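Local coordinates for D-alanyl-D-alanine carboxypeptidase (Vibrio cholerae, PDB 5TR7), which probably removes C-terminal D-alanyl residues from peptidoglycan precursors as a serine-type penicillin-binding carboxypeptidase, at residues 5-10 with 237-242; 11-16 with 223-228; 219-224 with 246-251. One frame throughout, in Å; residues are numbered along the deposited sequence.

Contact 1: 5-10 with 237-242; sequences QIAAKG and KAESKK
A7 and E239 form the hydrogen bond that crosses between 5-10 and 237-242. The backbone N of A7 donates to OE2 of E239 over 2.8 Å, and the N-H...O angle of 169° makes the bond nearly straight. The donor meets OE2 from above the carboxylate plane, 44° out of it. The same oxygen is 3.4 Å from CA of I6 and 3.8 Å from CB of A7, which lays the acid against the loop backbone where these two residues join. Apolar packing flanks the polar pair. The CG2 branch of I6 rests 4.0 Å from CB of E239, whereas its CD1 passes on to CB of K242, 4.2 Å away, the isoleucine running alongside the two helical side chains and pointing the opposite way.

In this penicillin-binding protein and beta-lactamase type of fold the segment leading into strand 10-15 is thereby laid along helix 233-251, so that the N-terminal segment meets the last modelled helix. An inverse gamma turn pivots on A7, closed by a weak bond from A8 N to I6 O, and the turn presents the A7 N-H to the helix.

On the helix side, E239 is bent at chi2 (-56°), and NZ of K242 takes its other oxygen, OE1, at 2.7 Å on the syn side. This salt bridge between residues three apart restrains the carboxylate's rotation, and the lysine's charge probably favours its ionised form in a buried setting. Farther out, A8 O accepts a hydrogen bond from K25 NZ, and a classic beta bulge sets K9 and G10 opposite the single residue M228 at the start of the strand. From another side of the helix, K241 forms a salt bridge with D192.

Contact 2: 11-16 with 223-228; sequences YVLMDY and LVAVVM
Neighbouring antiparallel strands of the five-stranded sheet meet where Y11 to D15 run beside L223 to V227, with strand axes 4.7 Å apart and directions 173° from one another. V12 and V226 make one hydrogen-bonded pair, M14 and V224 the next. In the first, V226 N reaches V12 O at 2.9 Å, while V12 N returns a bond to V226 O. In the second, M14 N lies 2.7 Å from V224 O, and V224 N answers to M14 O. Between these pairs, the non-hydrogen-bonded couple L13 and A225 brings its CA atoms closer together, and A225 CA-H adds a contact to V12 O of 3.4 Å.

V12 and V226 pack on one face of the sheet, their branches meeting at an angle with V12 CG1 3.7 Å from V226 CB; V12 also touches A154 of helix 150-163. On the other face, the torsions of L13 (chi1 170° with chi2 51°) together direct CD1 across the strand boundary to lie 4.1 Å from A225 CB and 4.2 Å from L223 CB. Y11, L223 and V227 on this same face touch helix 233-251. A central antiparallel sheet covered by helices on both faces, its first strand paired with the last, is typical of the penicillin-binding protein and beta-lactamase fold.

Contact 3: 219-224 with 246-251; sequences GNMRLV and YGFRFF
With CG of M221 anti to its carbonyl carbon (chi1 -62°) and chi2 extended, the sulfur is carried out to the edges of the F248 and F251 rings, and a bend at chi3 turns CE to the F248 carbonyl; F248, at chi1 -68°, swings its ring back toward L223. Through these side chains helix 233-251 packs on the beginning of strand 221-230, the strand it follows in the chain, and the axes of 221-224 and 246-251 approach to 9.2 Å. No hydrogen bond joins the two segments, and the interface rests on apolar, CH-pi and Met-aromatic contacts.

M221 meets both rings at their edges. Its CB lies near the plane of the F248 ring, 3.9 Å from CE1. Its SD stands about equally far from the two ring centroids, 5.3 Å from that of F251 and 5.4 Å from that of F248, at the edge of each. The methyl CE, meanwhile, comes within 3.7 Å of the backbone O of F248. Thus one methionine spans a turn of the helix, its sulfur beside two aromatic rings.

L223 uses the face instead. Its CD1 sits above the middle of the F248 ring in a CH-pi contact, 3.5 Å from the centroid and only 13° off the ring normal. A216 and E218 of strand 209-218 also touch this phenylalanine. Beside the ring, where G247 offers only backbone, L223 CD1 closes to 3.7 Å from G247 CA.

In the fold
The three contacts lie on the same side of the chain's centre, where helix 233-251 packs against the five-stranded sheet. The centre of contact 2 lies 10 Å from that of contact 1 and 11 Å from that of contact 3, whereas contacts 1 and 3 are 16 Å apart and both use helix 233-251. Contacts 2 and 3 share L223 and V224 on strand 221-230. Along the chain, contact 1 encloses contact 2, and contact 3 crosses contact 1. Residues from the start of the chain are thus bound to its last modelled strand and helix, around more than 200 intervening residues that include the predicted nucleophile S35, illustrating how segments far apart in sequence close one domain.

Contact 1: 5-10 with 237-242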
loop_
_atom_site.group_PDB
_atom_site.type_symbol
_atom_site.label_atom_id
_atom_site.label_comp_id
_atom_site.label_asym_id
_atom_site.label_seq_id
_atom_site.Cartn_x
_atom_site.Cartn_y
_atom_site.Cartn_z
ATOM N N GLN A 5 23.350 2.046 7.728
ATOM C CA GLN A 5 22.773 3.361 7.713
ATOM C C GLN A 5 21.953 3.428 6.492
ATOM O O GLN A 5 22.365 2.994 5.425
ATOM C CB GLN A 5 23.812 4.462 7.816
ATOM C CG GLN A 5 24.416 4.356 9.211
ATOM C CD GLN A 5 25.113 5.607 9.706
ATOM O OE1 GLN A 5 25.026 6.679 9.096
ATOM N NE2 GLN A 5 25.791 5.478 10.834
ATOM N N ILE A 6 20.751 3.944 6.681
ATOM C CA ILE A 6 19.773 4.021 5.652
ATOM C C ILE A 6 19.459 5.453 5.465
ATOM O O ILE A 6 19.234 6.125 6.429
ATOM C CB ILE A 6 18.513 3.238 6.134
ATOM C CG1 ILE A 6 18.826 1.752 6.384
ATOM C CG2 ILE A 6 17.340 3.378 5.185
ATOM C CD1 ILE A 6 19.378 1.003 5.206
ATOM N N ALA A 7 19.488 5.955 4.252
ATOM C CA ALA A 7 19.211 7.392 4.009
ATOM C C ALA A 7 17.685 7.597 3.942
ATOM O O ALA A 7 17.097 7.700 2.869
ATOM C CB ALA A 7 19.883 7.833 2.706
ATOM N N ALA A 8 17.032 7.659 5.095
ATOM C CA ALA A 8 15.602 7.805 5.114
ATOM C C ALA A 8 15.211 8.436 6.418
ATOM O O ALA A 8 15.889 8.254 7.389
ATOM C CB ALA A 8 14.947 6.424 4.976
ATOM N N LYS A 9 14.086 9.133 6.463
ATOM C CA LYS A 9 13.654 9.784 7.702
ATOM C C LYS A 9 13.179 8.772 8.774
ATOM O O LYS A 9 13.356 8.995 9.965
ATOM C CB LYS A 9 12.599 10.807 7.363
ATOM C CG LYS A 9 12.160 11.730 8.495
ATOM C CD LYS A 9 10.876 12.426 8.080
ATOM C CE LYS A 9 10.296 13.353 9.125
ATOM N NZ LYS A 9 8.954 13.794 8.636
ATOM N N GLY A 10 12.617 7.656 8.351
ATOM C CA GLY A 10 12.211 6.602 9.262
ATOM C C GLY A 10 12.178 5.246 8.561
ATOM O O GLY A 10 11.908 5.183 7.381
ATOM N N LYS A 237 14.625 2.729 -3.903
ATOM C CA LYS A 237 14.971 1.357 -4.248
ATOM C C LYS A 237 16.232 0.895 -3.539
ATOM O O LYS A 237 16.215 -0.143 -2.890
ATOM C CB LYS A 237 15.178 1.175 -5.737
ATOM C CG LYS A 237 13.896 1.082 -6.536
ATOM C CD LYS A 237 14.133 0.699 -8.006
ATOM C CE LYS A 237 14.534 1.882 -8.878
ATOM N NZ LYS A 237 14.588 1.432 -10.302
ATOM N N ALA A 238 17.328 1.649 -3.680
ATOM C CA ALA A 238 18.588 1.232 -3.073
ATOM C C ALA A 238 18.540 1.063 -1.571
ATOM O O ALA A 238 18.997 0.071 -1.064
ATOM C CB ALA A 238 19.701 2.183 -3.433
ATOM N N GLU A 239 17.898 1.964 -0.847
ATOM C CA GLU A 239 17.900 1.846 0.579
ATOM C C GLU A 239 17.040 0.664 1.001
ATOM O O GLU A 239 17.382 -0.025 1.956
ATOM C CB GLU A 239 17.434 3.149 1.229
ATOM C CG GLU A 239 18.310 4.361 0.860
ATOM C CD GLU A 239 19.801 4.200 1.163
ATOM O OE1 GLU A 239 20.615 4.131 0.227
ATOM O OE2 GLU A 239 20.153 4.027 2.318
ATOM N N SER A 240 15.965 0.393 0.283
ATOM C CA SER A 240 15.132 -0.764 0.619
ATOM C C SER A 240 15.879 -2.050 0.354
ATOM O O SER A 240 15.802 -2.983 1.155
ATOM C CB SER A 240 13.820 -0.722 -0.181
ATOM O OG SER A 240 13.080 0.386 0.278
ATOM N N LYS A 241 16.640 -2.065 -0.742
ATOM C CA LYS A 241 17.430 -3.258 -1.097
ATOM C C LYS A 241 18.479 -3.483 -0.007
ATOM O O LYS A 241 18.624 -4.618 0.440
ATOM C CB LYS A 241 18.059 -3.183 -2.514
ATOM C CG LYS A 241 18.602 -4.470 -2.998
ATOM C CD LYS A 241 19.337 -4.415 -4.340
ATOM C CE LYS A 241 19.574 -5.856 -4.847
ATOM N NZ LYS A 241 20.254 -5.915 -6.169
ATOM N N LYS A 242 19.115 -2.410 0.508
ATOM C CA LYS A 242 20.139 -2.574 1.560
ATOM C C LYS A 242 19.474 -3.113 2.800
ATOM O O LYS A 242 19.966 -4.032 3.411
ATOM C CB LYS A 242 20.826 -1.281 2.000
ATOM C CG LYS A 242 21.772 -0.673 1.026
ATOM C CD LYS A 242 22.159 0.760 1.429
ATOM C CE LYS A 242 22.928 1.350 0.255
ATOM N NZ LYS A 242 22.959 2.837 0.280
#

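Contact 2: 11-16 with 223-228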
loop_
_atom_site.group_PDB
_atom_site.type_symbol
_atom_site.label_atom_id
_atom_site.label_comp_id
_atom_site.label_asym_id
_atom_site.label_seq_id
_atom_site.Cartn_x
_atom_site.Cartn_y
_atom_site.Cartn_z
ATOM N N TYR A 11 12.470 4.170 9.268
ATOM C CA TYR A 11 12.345 2.858 8.661
ATOM C C TYR A 11 12.175 1.795 9.677
ATOM O O TYR A 11 12.408 2.010 10.875
ATOM C CB TYR A 11 13.565 2.523 7.797
ATOM C CG TYR A 11 14.893 2.426 8.552
ATOM C CD1 TYR A 11 15.290 1.241 9.173
ATOM C CD2 TYR A 11 15.767 3.507 8.620
ATOM C CE1 TYR A 11 16.516 1.142 9.821
ATOM C CE2 TYR A 11 16.987 3.413 9.264
ATOM C CZ TYR A 11 17.354 2.222 9.850
ATOM O OH TYR A 11 18.563 2.110 10.487
ATOM N N VAL A 12 11.694 0.659 9.181
ATOM C CA VAL A 12 11.575 -0.535 9.992
ATOM C C VAL A 12 11.815 -1.738 9.137
ATOM O O VAL A 12 11.441 -1.752 7.972
ATOM C CB VAL A 12 10.275 -0.631 10.794
ATOM C CG1 VAL A 12 9.083 -0.627 9.907
ATOM C CG2 VAL A 12 10.277 -1.917 11.606
ATOM N N LEU A 13 12.468 -2.736 9.692
ATOM C CA LEU A 13 12.706 -3.964 8.991
ATOM C C LEU A 13 12.159 -5.008 9.902
ATOM O O LEU A 13 12.541 -5.082 11.023
ATOM C CB LEU A 13 14.182 -4.174 8.769
ATOM C CG LEU A 13 14.587 -5.533 8.244
ATOM C CD1 LEU A 13 13.783 -5.895 7.033
ATOM C CD2 LEU A 13 16.058 -5.563 7.928
ATOM N N MET A 14 11.264 -5.829 9.409
ATOM C CA MET A 14 10.609 -6.827 10.230
ATOM C C MET A 14 10.650 -8.196 9.637
ATOM O O MET A 14 10.468 -8.367 8.435
ATOM C CB MET A 14 9.148 -6.399 10.407
ATOM C CG MET A 14 8.238 -7.394 11.097
ATOM S SD MET A 14 6.531 -6.838 11.153
ATOM C CE MET A 14 6.628 -5.673 12.504
ATOM N N ASP A 15 10.915 -9.166 10.490
ATOM C CA ASP A 15 10.837 -10.572 10.093
ATOM C C ASP A 15 9.330 -10.903 9.967
ATOM O O ASP A 15 8.594 -10.760 10.924
ATOM C CB ASP A 15 11.490 -11.461 11.166
ATOM C CG ASP A 15 11.098 -12.919 11.047
ATOM O OD1 ASP A 15 10.936 -13.453 9.934
ATOM O OD2 ASP A 15 10.908 -13.526 12.105
ATOM N N TYR A 16 8.899 -11.346 8.795
ATOM C CA TYR A 16 7.519 -11.659 8.554
ATOM C C TYR A 16 7.028 -12.755 9.448
ATOM O O TYR A 16 5.891 -12.698 9.870
ATOM C CB TYR A 16 7.238 -12.090 7.085
ATOM C CG TYR A 16 5.850 -12.672 6.887
ATOM C CD1 TYR A 16 4.766 -11.846 6.564
ATOM C CD2 TYR A 16 5.609 -14.033 7.015
ATOM C CE1 TYR A 16 3.507 -12.371 6.424
ATOM C CE2 TYR A 16 4.332 -14.563 6.836
ATOM C CZ TYR A 16 3.291 -13.715 6.548
ATOM O OH TYR A 16 1.980 -14.186 6.411
ATOM N N LEU A 223 10.888 -11.150 4.603
ATOM C CA LEU A 223 11.033 -9.913 5.336
ATOM C C LEU A 223 10.075 -8.894 4.841
ATOM O O LEU A 223 9.689 -8.938 3.700
ATOM C CB LEU A 223 12.424 -9.340 5.141
ATOM C CG LEU A 223 13.612 -10.210 5.558
ATOM C CD1 LEU A 223 14.918 -9.610 4.966
ATOM C CD2 LEU A 223 13.665 -10.304 7.093
ATOM N N VAL A 224 9.698 -7.974 5.727
ATOM C CA VAL A 224 8.880 -6.824 5.373
ATOM C C VAL A 224 9.715 -5.605 5.766
ATOM O O VAL A 224 10.199 -5.530 6.892
ATOM C CB VAL A 224 7.560 -6.812 6.119
ATOM C CG1 VAL A 224 6.800 -5.543 5.792
ATOM C CG2 VAL A 224 6.724 -7.995 5.699
ATOM N N ALA A 225 9.899 -4.680 4.846
ATOM C CA ALA A 225 10.627 -3.431 5.115
ATOM C C ALA A 225 9.819 -2.202 4.750
ATOM O O ALA A 225 8.973 -2.224 3.840
ATOM C CB ALA A 225 11.936 -3.394 4.344
ATOM N N VAL A 226 9.972 -1.175 5.563
ATOM C CA VAL A 226 9.295 0.085 5.297
ATOM C C VAL A 226 10.375 1.167 5.334
ATOM O O VAL A 226 11.184 1.230 6.277
ATOM C CB VAL A 226 8.265 0.393 6.403
ATOM C CG1 VAL A 226 7.601 1.717 6.157
ATOM C CG2 VAL A 226 7.262 -0.725 6.495
ATOM N N VAL A 227 10.401 1.994 4.306
ATOM C CA VAL A 227 11.384 3.119 4.231
ATOM C C VAL A 227 10.567 4.356 3.945
ATOM O O VAL A 227 9.776 4.374 3.043
ATOM C CB VAL A 227 12.480 2.826 3.183
ATOM C CG1 VAL A 227 13.438 3.967 3.038
ATOM C CG2 VAL A 227 13.279 1.609 3.641
ATOM N N MET A 228 10.719 5.370 4.775
ATOM C CA MET A 228 9.953 6.610 4.610
ATOM C C MET A 228 10.848 7.793 4.482
ATOM O O MET A 228 11.782 7.939 5.237
ATOM C CB MET A 228 9.060 6.868 5.844
ATOM C CG MET A 228 8.199 5.666 6.189
ATOM S SD MET A 228 6.912 5.284 4.984
ATOM C CE MET A 228 5.794 6.668 5.475
#

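Contact 3: 219-224 with 246-251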
loop_
_atom_site.group_PDB
_atom_site.type_symbol
_atom_site.label_atom_id
_atom_site.label_comp_id
_atom_site.label_asym_id
_atom_site.label_seq_id
_atom_site.Cartn_x
_atom_site.Cartn_y
_atom_site.Cartn_z
ATOM N N GLY A 219 15.143 -18.182 0.252
ATOM C CA GLY A 219 15.098 -19.423 0.968
ATOM C C GLY A 219 13.799 -19.497 1.743
ATOM O O GLY A 219 12.733 -19.235 1.202
ATOM N N ASN A 220 13.899 -19.849 3.025
ATOM C CA ASN A 220 12.749 -19.904 3.879
ATOM C C ASN A 220 12.474 -18.632 4.595
ATOM O O ASN A 220 11.611 -18.622 5.487
ATOM C CB ASN A 220 12.923 -21.003 4.929
ATOM C CG ASN A 220 12.742 -22.371 4.349
ATOM O OD1 ASN A 220 12.578 -22.553 3.107
ATOM N ND2 ASN A 220 12.784 -23.330 5.188
ATOM N N MET A 221 13.124 -17.536 4.176
ATOM C CA MET A 221 12.917 -16.269 4.841
ATOM C C MET A 221 11.985 -15.340 4.115
ATOM O O MET A 221 11.892 -15.377 2.897
ATOM C CB MET A 221 14.254 -15.555 5.002
ATOM C CG MET A 221 15.261 -16.310 5.860
ATOM S SD MET A 221 16.889 -15.513 5.915
ATOM C CE MET A 221 17.727 -16.017 4.383
ATOM N N ARG A 222 11.284 -14.521 4.890
ATOM C CA ARG A 222 10.459 -13.470 4.341
ATOM C C ARG A 222 10.601 -12.285 5.241
ATOM O O ARG A 222 10.491 -12.395 6.499
ATOM C CB ARG A 222 8.998 -13.795 4.142
ATOM C CG ARG A 222 8.220 -12.573 3.588
ATOM C CD ARG A 222 6.723 -12.775 3.373
ATOM N NE ARG A 222 6.378 -13.496 2.143
ATOM C CZ ARG A 222 6.319 -12.961 0.945
ATOM N NH1 ARG A 222 5.997 -13.715 -0.043
ATOM N NH2 ARG A 222 6.647 -11.672 0.707
ATOM N N LEU A 223 10.888 -11.150 4.603
ATOM C CA LEU A 223 11.033 -9.913 5.336
ATOM C C LEU A 223 10.075 -8.894 4.841
ATOM O O LEU A 223 9.689 -8.938 3.700
ATOM C CB LEU A 223 12.424 -9.340 5.141
ATOM C CG LEU A 223 13.612 -10.210 5.558
ATOM C CD1 LEU A 223 14.918 -9.610 4.966
ATOM C CD2 LEU A 223 13.665 -10.304 7.093
ATOM N N VAL A 224 9.698 -7.974 5.727
ATOM C CA VAL A 224 8.880 -6.824 5.373
ATOM C C VAL A 224 9.715 -5.605 5.766
ATOM O O VAL A 224 10.199 -5.530 6.892
ATOM C CB VAL A 224 7.560 -6.812 6.119
ATOM C CG1 VAL A 224 6.800 -5.543 5.792
ATOM C CG2 VAL A 224 6.724 -7.995 5.699
ATOM N N TYR A 246 20.456 -6.820 4.381
ATOM C CA TYR A 246 20.926 -6.931 5.739
ATOM C C TYR A 246 20.062 -7.958 6.507
ATOM O O TYR A 246 20.557 -8.794 7.208
ATOM C CB TYR A 246 20.851 -5.556 6.426
ATOM C CG TYR A 246 21.008 -5.623 7.917
ATOM C CD1 TYR A 246 22.290 -5.788 8.504
ATOM C CD2 TYR A 246 19.925 -5.528 8.732
ATOM C CE1 TYR A 246 22.462 -5.879 9.893
ATOM C CE2 TYR A 246 20.063 -5.564 10.132
ATOM C CZ TYR A 246 21.314 -5.775 10.702
ATOM O OH TYR A 246 21.372 -5.833 12.068
ATOM N N GLY A 247 18.776 -7.920 6.326
ATOM C CA GLY A 247 17.895 -8.854 7.051
ATOM C C GLY A 247 18.181 -10.299 6.642
ATOM O O GLY A 247 18.155 -11.191 7.482
ATOM N N PHE A 248 18.440 -10.528 5.351
ATOM C CA PHE A 248 18.693 -11.891 4.867
ATOM C C PHE A 248 19.992 -12.403 5.424
ATOM O O PHE A 248 20.078 -13.569 5.775
ATOM C CB PHE A 248 18.609 -11.991 3.337
ATOM C CG PHE A 248 17.185 -11.782 2.791
ATOM C CD1 PHE A 248 16.118 -12.513 3.291
ATOM C CD2 PHE A 248 16.957 -10.938 1.710
ATOM C CE1 PHE A 248 14.834 -12.355 2.781
ATOM C CE2 PHE A 248 15.685 -10.764 1.204
ATOM C CZ PHE A 248 14.622 -11.491 1.733
ATOM N N ARG A 249 20.970 -11.512 5.542
ATOM C CA ARG A 249 22.248 -11.830 6.148
ATOM C C ARG A 249 22.176 -11.918 7.697
ATOM O O ARG A 249 22.967 -12.611 8.297
ATOM C CB ARG A 249 23.299 -10.794 5.735
ATOM C CG ARG A 249 23.818 -10.988 4.320
ATOM C CD ARG A 249 24.634 -9.803 3.786
ATOM N NE ARG A 249 25.112 -8.915 4.871
ATOM C CZ ARG A 249 24.702 -7.647 5.100
ATOM N NH1 ARG A 249 23.914 -6.971 4.230
ATOM N NH2 ARG A 249 25.185 -6.991 6.165
ATOM N N PHE A 250 21.261 -11.203 8.330
ATOM C CA PHE A 250 21.118 -11.193 9.817
ATOM C C PHE A 250 20.921 -12.565 10.411
ATOM O O PHE A 250 21.475 -12.881 11.453
ATOM C CB PHE A 250 19.919 -10.342 10.228
ATOM C CG PHE A 250 19.643 -10.279 11.714
ATOM C CD1 PHE A 250 18.978 -11.316 12.377
ATOM C CD2 PHE A 250 19.870 -9.097 12.394
ATOM C CE1 PHE A 250 18.656 -11.210 13.735
ATOM C CE2 PHE A 250 19.569 -8.988 13.760
ATOM C CZ PHE A 250 18.965 -10.054 14.438
ATOM N N PHE A 251 20.053 -13.347 9.809
ATOM C CA PHE A 251 19.823 -14.675 10.329
ATOM C C PHE A 251 21.033 -15.590 10.084
ATOM O O PHE A 251 21.294 -16.512 10.861
ATOM C CB PHE A 251 18.496 -15.243 9.822
ATOM C CG PHE A 251 17.275 -14.557 10.408
ATOM C CD1 PHE A 251 17.110 -14.480 11.807
ATOM C CD2 PHE A 251 16.235 -14.071 9.583
ATOM C CE1 PHE A 251 15.981 -13.885 12.371
ATOM C CE2 PHE A 251 15.097 -13.499 10.152
ATOM C CZ PHE A 251 14.982 -13.398 11.542
#